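PDB 6KBY: beta-lactamase from Klebsiella pneumoniae, which probably hydrolyses beta-lactams to substituted beta-amino acids, as a class C enzyme, and is seen here with AMP bound. Local coordinates for residues A[114-118]-A[119-123]; A[146-149]-A[150-154]; A[267-271]-A[272-276]; A[295-299]-A[300-304]; A[350-353]-A[354-358]. All blocks are in the same frame, centred on the assembly; numbering follows the deposited sequence.

Interaction 1 of 5, residues A[114-118]-A[119-123]; sequences LNVGT and HTSGL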
# COMPACT_ATOMS: atom_id res chain seq x y z
N LEU A 114 0.92 11.24 -13.82
CA LEU A 114 0.98 9.79 -14.01
C LEU A 114 2.37 9.25 -13.69
O LEU A 114 2.50 8.19 -13.05
CB LEU A 114 0.59 9.44 -15.45
CG LEU A 114 0.43 7.94 -15.72
CD1 LEU A 114 -0.76 7.36 -14.95
CD2 LEU A 114 0.30 7.65 -17.21
N ASN A 115 3.42 9.97 -14.10
CA ASN A 115 4.77 9.52 -13.78
C ASN A 115 4.98 9.38 -12.28
O ASN A 115 5.51 8.37 -11.81
CB ASN A 115 5.83 10.48 -14.34
CG ASN A 115 5.96 10.47 -15.87
OD1 ASN A 115 6.20 11.52 -16.47
ND2 ASN A 115 5.88 9.30 -16.49
N VAL A 116 4.60 10.39 -11.49
CA VAL A 116 4.80 10.24 -10.05
C VAL A 116 3.87 9.18 -9.47
O VAL A 116 4.20 8.56 -8.44
CB VAL A 116 4.76 11.57 -9.26
CG1 VAL A 116 5.93 12.46 -9.65
CG2 VAL A 116 3.44 12.30 -9.43
N GLY A 117 2.72 8.93 -10.10
CA GLY A 117 1.82 7.88 -9.64
C GLY A 117 2.22 6.47 -10.00
O GLY A 117 1.57 5.52 -9.54
N THR A 118 3.27 6.31 -10.82
CA THR A 118 3.70 5.02 -11.33
C THR A 118 5.19 4.80 -11.10
O THR A 118 5.75 3.86 -11.67
CB THR A 118 3.38 4.89 -12.82
OG1 THR A 118 4.01 5.95 -13.54
CG2 THR A 118 1.87 4.91 -13.08
N HIS A 119 5.84 5.65 -10.31
CA HIS A 119 7.27 5.54 -10.03
C HIS A 119 8.12 5.72 -11.27
O HIS A 119 9.24 5.19 -11.35
CB HIS A 119 7.64 4.25 -9.31
CG HIS A 119 6.85 3.99 -8.07
ND1 HIS A 119 6.89 4.83 -6.98
CD2 HIS A 119 6.01 2.98 -7.76
CE1 HIS A 119 6.09 4.34 -6.04
NE2 HIS A 119 5.55 3.22 -6.49
N THR A 120 7.64 6.48 -12.25
CA THR A 120 8.41 6.70 -13.47
C THR A 120 8.91 8.13 -13.63
O THR A 120 9.36 8.50 -14.72
CB THR A 120 7.63 6.23 -14.71
OG1 THR A 120 6.36 6.90 -14.79
CG2 THR A 120 7.42 4.72 -14.69
N SER A 121 8.88 8.94 -12.57
CA SER A 121 9.48 10.27 -12.69
C SER A 121 11.00 10.22 -12.70
O SER A 121 11.63 11.08 -13.33
CB SER A 121 9.01 11.22 -11.58
OG SER A 121 9.59 10.89 -10.32
N GLY A 122 11.59 9.26 -12.01
CA GLY A 122 13.02 9.24 -11.78
C GLY A 122 13.47 9.83 -10.45
O GLY A 122 14.67 9.81 -10.16
N LEU A 123 12.55 10.39 -9.67
CA LEU A 123 12.89 10.79 -8.31
C LEU A 123 13.40 9.59 -7.53
O LEU A 123 12.92 8.47 -7.70
CB LEU A 123 11.67 11.38 -7.61
CG LEU A 123 11.33 12.82 -8.00
CD1 LEU A 123 9.89 13.13 -7.63
CD2 LEU A 123 12.28 13.80 -7.32
O HOH W 1 6.72 7.81 -7.50
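N115 and T120 meet where helix 113-117 runs out into loop, and they illustrate how two polar side chains can close a helix end. From CB, the T120 side chain divides. CG2 lies beside the backbone N and turns to the carbonyl of T118, with T118 O 3.6 Å from T120 CG2. OG1 goes between the backbone N and the carbonyl carbon (chi1 57°), which sets it among the polar atoms of the helix end. There N115 ND2 donates to T120 OG1 over 3.0 Å; the N115 side chain crosses that of T120 at about a right angle, and OG1 is tilted somewhat from the amide plane. The second neighbour is a hydroxyl, T118 OG1, 2.8 Å from T120 OG1. T118 OG1 in turn gives its proton to L114 O, 2.7 Å away, one helical turn back. The backbone repeats the grip: T120 N and T118 N reach N115 O from opposite faces of its plane, the former at 2.9 Å. Further on, S121 OG accepts from L123 N in an ST turn, and V116 CG1 rests on S121 CB. Water 1 joins V116 O to H119 ND1. In chemical terms, buried hydroxyls and amides satisfy L114 O and N115 O and join the helix end to the loop whose H119 ring meets AMP-binding Y156.

Interaction 2 of 5, residues A[146-149]-A[150-154]; sequences PADA and AGTHR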
# COMPACT_ATOMS: atom_id res chain seq x y z
N PRO A 146 16.19 14.53 -13.47
CA PRO A 146 16.30 13.07 -13.49
C PRO A 146 17.47 12.61 -14.34
O PRO A 146 17.91 13.30 -15.27
CB PRO A 146 14.97 12.64 -14.12
CG PRO A 146 14.60 13.78 -15.00
CD PRO A 146 15.06 15.01 -14.28
N ALA A 147 17.97 11.41 -14.03
CA ALA A 147 19.07 10.84 -14.79
C ALA A 147 18.64 10.41 -16.18
O ALA A 147 19.45 10.41 -17.11
CB ALA A 147 19.66 9.65 -14.03
N ASP A 148 17.37 10.02 -16.33
CA ASP A 148 16.78 9.64 -17.60
C ASP A 148 15.52 10.47 -17.78
O ASP A 148 14.98 11.02 -16.82
CB ASP A 148 16.37 8.16 -17.60
CG ASP A 148 17.42 7.28 -16.99
OD1 ASP A 148 18.45 7.03 -17.65
OD2 ASP A 148 17.24 6.84 -15.83
N ALA A 149 15.03 10.53 -19.02
CA ALA A 149 13.78 11.23 -19.26
C ALA A 149 12.65 10.57 -18.47
O ALA A 149 12.54 9.34 -18.42
CB ALA A 149 13.43 11.19 -20.74
N ALA A 150 11.80 11.40 -17.87
CA ALA A 150 10.64 10.88 -17.16
C ALA A 150 9.82 10.01 -18.10
O ALA A 150 9.59 10.38 -19.26
CB ALA A 150 9.79 12.03 -16.64
N GLY A 151 9.41 8.85 -17.61
CA GLY A 151 8.65 7.90 -18.39
C GLY A 151 9.44 6.78 -19.01
O GLY A 151 8.84 5.93 -19.68
N THR A 152 10.76 6.74 -18.82
CA THR A 152 11.59 5.69 -19.42
C THR A 152 11.98 4.60 -18.44
O THR A 152 12.24 3.46 -18.87
CB THR A 152 12.88 6.29 -20.00
OG1 THR A 152 13.63 6.93 -18.96
CG2 THR A 152 12.58 7.29 -21.11
N HIS A 153 12.04 4.92 -17.15
CA HIS A 153 12.50 3.98 -16.14
C HIS A 153 11.59 4.04 -14.93
O HIS A 153 10.93 5.04 -14.66
CB HIS A 153 13.94 4.29 -15.72
CG HIS A 153 14.94 4.03 -16.80
ND1 HIS A 153 15.14 4.90 -17.86
CD2 HIS A 153 15.76 2.98 -17.01
CE1 HIS A 153 16.06 4.39 -18.67
NE2 HIS A 153 16.46 3.23 -18.17
N ARG A 154 11.58 2.94 -14.18
CA ARG A 154 10.87 2.85 -12.92
C ARG A 154 11.87 2.89 -11.78
O ARG A 154 12.78 2.06 -11.71
CB ARG A 154 10.06 1.56 -12.85
CG ARG A 154 9.21 1.44 -11.59
CD ARG A 154 8.52 0.08 -11.52
NE ARG A 154 7.62 -0.07 -10.38
CZ ARG A 154 7.98 -0.49 -9.17
NH1 ARG A 154 9.25 -0.80 -8.91
NH2 ARG A 154 7.07 -0.61 -8.21
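From A149 to T152 the backbone makes a type II beta turn, with G151 at its third position at positive phi (98°), a conformation in which a side chain would collide with the preceding carbonyl O. The turn closes through T152 N, which donates to A149 O over 3.2 Å. T152 then strengthens the closure with its own hydroxyl. Standing between the backbone N and the carbonyl carbon (chi1 60°), its OG1 gives a 2.7 Å bond to A149 O and lies in the plane of that carbonyl, whereas T152 N approaches tilted from it. One acceptor is thus held by the amide and the hydroxyl of the same residue, and T152 CG2 lies alongside A149 CB at 4.0 Å. H153 carries the chain of bonds one step further: H153 ND1 donates to T152 OG1 at 2.8 Å, with the oxygen in the ring plane. Over one face of that ring lies the D148 carboxylate, the two planes 26° apart. D148 CG is 3.4 Å from H153 ND1, and OD2 sits above the ring, displaced toward its rim. With the ND1 proton given to T152 OG1, the carboxylate meets the ring as a stack. D148 also forms a salt bridge with K301. R154 pairs with E280 and Q275. The whole is a type II beta turn whose A149 O also accepts from the T152 hydroxyl, leading into the short edge strand 153-154 of the antiparallel sheet, just ahead of the AMP-binding Y156.

Interaction 3 of 5, residues A[267-271]-A[272-276]; sequences YFKSG and EITQD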
# COMPACT_ATOMS: atom_id res chain seq x y z
N TYR A 267 -0.51 0.91 -16.35
CA TYR A 267 0.10 2.01 -17.09
C TYR A 267 1.49 1.71 -17.63
O TYR A 267 1.87 2.29 -18.66
CB TYR A 267 0.17 3.26 -16.20
CG TYR A 267 -1.17 3.83 -15.84
CD1 TYR A 267 -1.98 4.41 -16.81
CD2 TYR A 267 -1.64 3.79 -14.53
CE1 TYR A 267 -3.21 4.94 -16.49
CE2 TYR A 267 -2.88 4.33 -14.20
CZ TYR A 267 -3.65 4.90 -15.18
OH TYR A 267 -4.88 5.45 -14.89
N PHE A 268 2.27 0.87 -16.95
CA PHE A 268 3.61 0.53 -17.41
C PHE A 268 3.87 -0.93 -17.11
O PHE A 268 3.38 -1.48 -16.12
CB PHE A 268 4.71 1.34 -16.71
CG PHE A 268 4.74 2.79 -17.09
CD1 PHE A 268 3.96 3.71 -16.40
CD2 PHE A 268 5.56 3.25 -18.12
CE1 PHE A 268 3.98 5.04 -16.75
CE2 PHE A 268 5.59 4.59 -18.45
CZ PHE A 268 4.80 5.48 -17.78
N LYS A 269 4.66 -1.56 -17.97
CA LYS A 269 5.25 -2.85 -17.67
C LYS A 269 6.69 -2.63 -17.25
O LYS A 269 7.40 -1.81 -17.84
CB LYS A 269 5.23 -3.76 -18.90
CG LYS A 269 3.87 -4.34 -19.21
CD LYS A 269 3.99 -5.41 -20.27
CE LYS A 269 3.93 -6.78 -19.62
NZ LYS A 269 2.99 -7.69 -20.33
N SER A 270 7.13 -3.36 -16.23
CA SER A 270 8.52 -3.30 -15.81
C SER A 270 8.86 -4.64 -15.18
O SER A 270 8.19 -5.06 -14.23
CB SER A 270 8.72 -2.17 -14.80
OG SER A 270 10.10 -1.92 -14.58
N GLY A 271 9.87 -5.31 -15.72
CA GLY A 271 10.18 -6.64 -15.23
C GLY A 271 8.97 -7.54 -15.34
O GLY A 271 8.32 -7.61 -16.39
N GLU A 272 8.63 -8.21 -14.24
CA GLU A 272 7.49 -9.12 -14.22
C GLU A 272 6.17 -8.43 -13.91
O GLU A 272 5.13 -9.08 -14.00
CB GLU A 272 7.73 -10.24 -13.22
CG GLU A 272 8.98 -11.07 -13.50
CD GLU A 272 8.89 -11.84 -14.81
OE1 GLU A 272 7.77 -12.23 -15.18
OE2 GLU A 272 9.94 -12.04 -15.46
N ILE A 273 6.17 -7.15 -13.56
CA ILE A 273 4.96 -6.51 -13.04
C ILE A 273 4.33 -5.58 -14.07
O ILE A 273 4.97 -5.05 -14.99
CB ILE A 273 5.15 -5.77 -11.70
CG1 ILE A 273 5.95 -4.47 -11.89
CG2 ILE A 273 5.79 -6.68 -10.67
CD1 ILE A 273 5.88 -3.55 -10.68
N THR A 274 3.03 -5.38 -13.86
CA THR A 274 2.31 -4.25 -14.42
C THR A 274 2.14 -3.23 -13.30
O THR A 274 1.61 -3.56 -12.22
CB THR A 274 0.96 -4.73 -14.94
OG1 THR A 274 1.18 -5.66 -16.01
CG2 THR A 274 0.10 -3.56 -15.42
N GLN A 275 2.65 -2.02 -13.54
CA GLN A 275 2.55 -0.94 -12.58
C GLN A 275 1.23 -0.20 -12.82
O GLN A 275 1.03 0.38 -13.90
CB GLN A 275 3.73 0.01 -12.73
CG GLN A 275 3.67 1.21 -11.79
CD GLN A 275 3.80 0.81 -10.34
OE1 GLN A 275 4.84 0.28 -9.92
NE2 GLN A 275 2.76 1.06 -9.56
N ASP A 276 0.34 -0.26 -11.83
CA ASP A 276 -0.91 0.49 -11.83
C ASP A 276 -0.67 1.83 -11.12
O ASP A 276 0.47 2.28 -11.01
CB ASP A 276 -2.02 -0.32 -11.15
CG ASP A 276 -2.21 -1.73 -11.70
OD1 ASP A 276 -1.74 -2.09 -12.81
OD2 ASP A 276 -2.87 -2.51 -10.96
O HOH W 2 7.28 -9.63 -17.41
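F268 and Q275, K269 and T274, S270 and I273 face one another across a two-stranded antiparallel hairpin, whose short strand axes approach to 4.7 Å. Backbone hydrogen bonds come first. S270 and I273 form a hydrogen-bonded pair, S270 N giving to I273 O at 3.0 Å and I273 N returning to S270 O at the same length, so that they close the type II' turn over G271 and E272. At the next such pair Q275 N reaches F268 O at 2.7 Å. Here the regular ladder breaks: Y267 N donates to Q275 O over 2.9 Å, while F268 N reaches that oxygen only weakly, a classic beta bulge with two residues set against one. Between the bonded pairs come CA-H...O contacts, T274 CA to F268 O at 3.4 Å and K269 CA to I273 O slightly longer. Side chains add contacts of their own. I273 CG1, placed between its backbone N and carbonyl carbon (chi1 73°), comes to 3.3 Å from S270 O. Q275 bends at chi2, and its NE2 donates to the neighbouring D276 O, while OE1 accepts from R154. S270 OG is bonded to S302 OG and to V303 O. At the turn itself water 2 donates to G271 O and, weakly, to E272 OE1. Chemically, main-chain bonds hold the hairpin together while its buried polar ends, S270 OG and Q275 OE1, are spent on neighbours, tying it to strands 302-311 and 153-154.

Interaction 4 of 5, residues A[295-299]-A[300-304]; sequences NDMAM and TKSVA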
# COMPACT_ATOMS: atom_id res chain seq x y z
N ASN A 295 8.25 -8.69 -6.56
CA ASN A 295 8.29 -8.05 -5.26
C ASN A 295 9.72 -7.79 -4.78
O ASN A 295 9.96 -7.62 -3.58
CB ASN A 295 7.48 -8.84 -4.24
CG ASN A 295 6.01 -8.52 -4.34
OD1 ASN A 295 5.56 -7.51 -3.80
ND2 ASN A 295 5.25 -9.35 -5.05
N ASP A 296 10.67 -7.76 -5.70
CA ASP A 296 12.06 -7.43 -5.43
C ASP A 296 12.49 -6.29 -6.34
O ASP A 296 13.47 -6.39 -7.08
CB ASP A 296 12.93 -8.67 -5.59
CG ASP A 296 14.36 -8.44 -5.15
OD1 ASP A 296 14.62 -7.50 -4.38
OD2 ASP A 296 15.24 -9.22 -5.60
N MET A 297 11.73 -5.19 -6.32
CA MET A 297 11.94 -4.05 -7.20
C MET A 297 11.99 -2.74 -6.42
O MET A 297 11.76 -1.67 -7.00
CB MET A 297 10.86 -3.97 -8.28
CG MET A 297 10.72 -5.23 -9.12
SD MET A 297 9.46 -5.07 -10.39
CE MET A 297 10.31 -4.00 -11.56
N ALA A 298 12.28 -2.81 -5.12
CA ALA A 298 12.08 -1.67 -4.24
C ALA A 298 13.18 -0.62 -4.32
O ALA A 298 12.92 0.55 -4.03
CB ALA A 298 11.98 -2.15 -2.79
N MET A 299 14.40 -1.01 -4.68
CA MET A 299 15.54 -0.13 -4.50
C MET A 299 16.43 -0.00 -5.72
O MET A 299 17.46 0.68 -5.65
CB MET A 299 16.39 -0.59 -3.30
CG MET A 299 15.65 -0.53 -1.99
SD MET A 299 16.62 -1.18 -0.64
CE MET A 299 16.48 -2.94 -0.95
N THR A 300 16.07 -0.62 -6.84
CA THR A 300 16.86 -0.57 -8.06
C THR A 300 16.04 0.01 -9.20
O THR A 300 14.81 -0.12 -9.24
CB THR A 300 17.34 -1.96 -8.46
OG1 THR A 300 16.20 -2.80 -8.69
CG2 THR A 300 18.22 -2.58 -7.37
N LYS A 301 16.73 0.65 -10.13
CA LYS A 301 16.09 1.18 -11.32
C LYS A 301 15.84 0.05 -12.32
O LYS A 301 16.67 -0.84 -12.47
CB LYS A 301 16.99 2.24 -11.96
CG LYS A 301 16.38 2.88 -13.20
CD LYS A 301 16.91 4.28 -13.45
CE LYS A 301 18.39 4.29 -13.73
NZ LYS A 301 18.87 5.69 -13.94
N SER A 302 14.69 0.10 -12.99
CA SER A 302 14.38 -0.83 -14.07
C SER A 302 13.85 -0.05 -15.26
O SER A 302 13.41 1.10 -15.14
CB SER A 302 13.35 -1.87 -13.63
OG SER A 302 12.18 -1.24 -13.12
N VAL A 303 13.89 -0.68 -16.43
CA VAL A 303 13.26 -0.11 -17.61
C VAL A 303 11.74 -0.19 -17.46
O VAL A 303 11.20 -1.20 -16.99
CB VAL A 303 13.73 -0.87 -18.86
CG1 VAL A 303 12.94 -0.45 -20.10
CG2 VAL A 303 15.22 -0.65 -19.08
N ALA A 304 11.04 0.88 -17.85
CA ALA A 304 9.59 0.89 -17.85
C ALA A 304 9.10 1.06 -19.28
O ALA A 304 9.67 1.84 -20.05
CB ALA A 304 9.05 2.03 -16.99
O HOH W 3 15.81 -4.89 -7.01
O HOH W 4 12.76 0.76 -7.70
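M297 and S302 meet end-on across the loop that joins helix 288-294 to strand 302-311: the methyl CE of M297 comes within 3.7 Å of S302 OG. The thioether chain runs straight from CA to SD and then bends at its last torsion (chi3 74°), which swings CE over to the serine. S302 OG takes its polar partner from another strand, being hydrogen-bonded to S270 OG, so the methyl lies against a hydroxyl that is already engaged. T300 stands differently. Its OG1 sits between the backbone N and the carbonyl carbon, where it is 2.7 Å from water 3, and this water donates to D296 O at 2.8 Å. A second water does similar work on the main chain: water 4 lies 2.7 Å from M297 O and equally far from T300 O, two oxygens that are themselves 4.1 Å apart. Direct side-chain contact is therefore slight, and two waters span the loop. The side chain of A298 is about 6 Å from the bound AMP at the nearest atoms. K301 forms a salt bridge with D148. Among the neighbouring elements, N295, just after helix 288-294, touches I352 and V356 of helix 352-364; M297 rests on S270 of strand 266-270; and S302, where strand 302-311 begins, pairs through backbone hydrogen bonding with R154 of strand 153-154.

Interaction 5 of 5, residues A[350-353]-A[354-358]; sequences YSID and QRVTV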
# COMPACT_ATOMS: atom_id res chain seq x y z
N TYR A 350 10.00 -8.23 8.60
CA TYR A 350 10.62 -9.47 8.13
C TYR A 350 10.54 -9.52 6.61
O TYR A 350 9.77 -8.78 5.98
CB TYR A 350 9.96 -10.69 8.79
CG TYR A 350 8.53 -10.91 8.35
CD1 TYR A 350 7.49 -10.11 8.81
CD2 TYR A 350 8.22 -11.92 7.45
CE1 TYR A 350 6.19 -10.31 8.39
CE2 TYR A 350 6.92 -12.13 7.03
CZ TYR A 350 5.91 -11.32 7.50
OH TYR A 350 4.63 -11.53 7.06
N SER A 351 11.34 -10.39 6.01
CA SER A 351 11.63 -10.25 4.59
C SER A 351 10.41 -10.43 3.70
O SER A 351 9.52 -11.25 3.96
CB SER A 351 12.77 -11.17 4.17
OG SER A 351 12.41 -12.53 4.32
N ILE A 352 10.39 -9.66 2.62
CA ILE A 352 9.25 -9.64 1.71
C ILE A 352 9.02 -11.01 1.08
O ILE A 352 7.87 -11.42 0.89
CB ILE A 352 9.43 -8.52 0.67
CG1 ILE A 352 9.05 -7.18 1.29
CG2 ILE A 352 8.59 -8.80 -0.56
CD1 ILE A 352 9.44 -5.98 0.46
N ASP A 353 10.09 -11.74 0.75
CA ASP A 353 9.90 -13.05 0.14
C ASP A 353 9.05 -13.96 1.02
O ASP A 353 8.25 -14.74 0.51
CB ASP A 353 11.26 -13.70 -0.17
CG ASP A 353 11.99 -14.13 1.08
OD1 ASP A 353 12.36 -13.24 1.86
OD2 ASP A 353 12.18 -15.35 1.29
N GLN A 354 9.21 -13.86 2.34
CA GLN A 354 8.40 -14.67 3.24
C GLN A 354 6.95 -14.21 3.26
O GLN A 354 6.03 -15.05 3.29
CB GLN A 354 8.98 -14.64 4.65
CG GLN A 354 10.35 -15.26 4.75
CD GLN A 354 10.84 -15.24 6.17
OE1 GLN A 354 10.53 -16.13 6.95
NE2 GLN A 354 11.60 -14.21 6.51
N ARG A 355 6.71 -12.89 3.26
CA ARG A 355 5.34 -12.40 3.21
C ARG A 355 4.63 -12.93 1.97
O ARG A 355 3.50 -13.43 2.04
CB ARG A 355 5.33 -10.87 3.15
CG ARG A 355 6.12 -10.19 4.24
CD ARG A 355 6.05 -8.68 4.15
NE ARG A 355 7.18 -8.08 4.84
CZ ARG A 355 7.45 -6.77 4.85
NH1 ARG A 355 6.64 -5.92 4.22
NH2 ARG A 355 8.53 -6.33 5.48
N VAL A 356 5.28 -12.80 0.82
CA VAL A 356 4.68 -13.18 -0.45
C VAL A 356 4.45 -14.68 -0.51
O VAL A 356 3.40 -15.14 -0.98
CB VAL A 356 5.60 -12.70 -1.58
CG1 VAL A 356 5.18 -13.31 -2.90
CG2 VAL A 356 5.63 -11.17 -1.63
N THR A 357 5.42 -15.46 -0.04
CA THR A 357 5.30 -16.92 -0.10
C THR A 357 4.14 -17.40 0.77
O THR A 357 3.34 -18.25 0.36
CB THR A 357 6.62 -17.56 0.33
OG1 THR A 357 7.65 -17.19 -0.60
CG2 THR A 357 6.49 -19.08 0.37
N VAL A 358 4.04 -16.88 2.00
CA VAL A 358 2.95 -17.27 2.88
C VAL A 358 1.60 -16.89 2.27
O VAL A 358 0.66 -17.69 2.25
CB VAL A 358 3.15 -16.66 4.28
CG1 VAL A 358 1.89 -16.80 5.11
CG2 VAL A 358 4.32 -17.33 4.98
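R355 reaches back to the carbonyl of Y350 and holds it with two nitrogens, NH2 at 2.8 Å and NE at 2.9 Å from Y350 O, which lies close to the guanidinium plane. Both donors thus share one acceptor. With R355 CG anti to the carbonyl carbon (chi1 -53°), that atom lies against the Y350 ring (3.5 Å to CZ), and the extended chain beyond it carries NE over the ring centre, while I352 CG1 covers one guanidinium face. Outside the segments R355 NH1 bonds to A330 O, and NH2 also to the OG of AMP-binding S324. S351 occupies the N-cap position, yet its OG does not cap; it donates to D353 OD1 at 2.6 Å and accepts from Q354 NE2 at 2.9 Å. Q354 OE1 in turn accepts from N30. Within the helix D353 O receives T357 N and T357 OG1 (2.8 Å) from opposite faces of its plane, and V356 N bonds to I352 O. I352 CG2 packs on V356 CG2. The start of helix 352-364, with Y350 just before it, lies between helix 11-30, met by Y350 and Q354, and helix 288-294, met by D353, V356 and T357, with M344 of strand 340-346 touching Y350.

In the fold
In chain order the five contacts follow one another without overlap. Interactions 1 to 4 cluster on one side of the enzyme, with centres 8 to 15 Å apart, and each touches the other three. Interactions 2, 3 and 4 share the antiparallel sheet, in which strand 302-311 lies between strands 153-154 and 266-270. Interaction 1, at the end of helix 113-117, packs against the hairpin and the 146-154 turn. Interaction 5 lies about 26 Å from interaction 1, centre to centre, and touches only interaction 4, through N295. Side chains of interactions 1, 4 and 5 come within about 6 to 8 Å of the bound AMP, so part of the set lies near the ligand site.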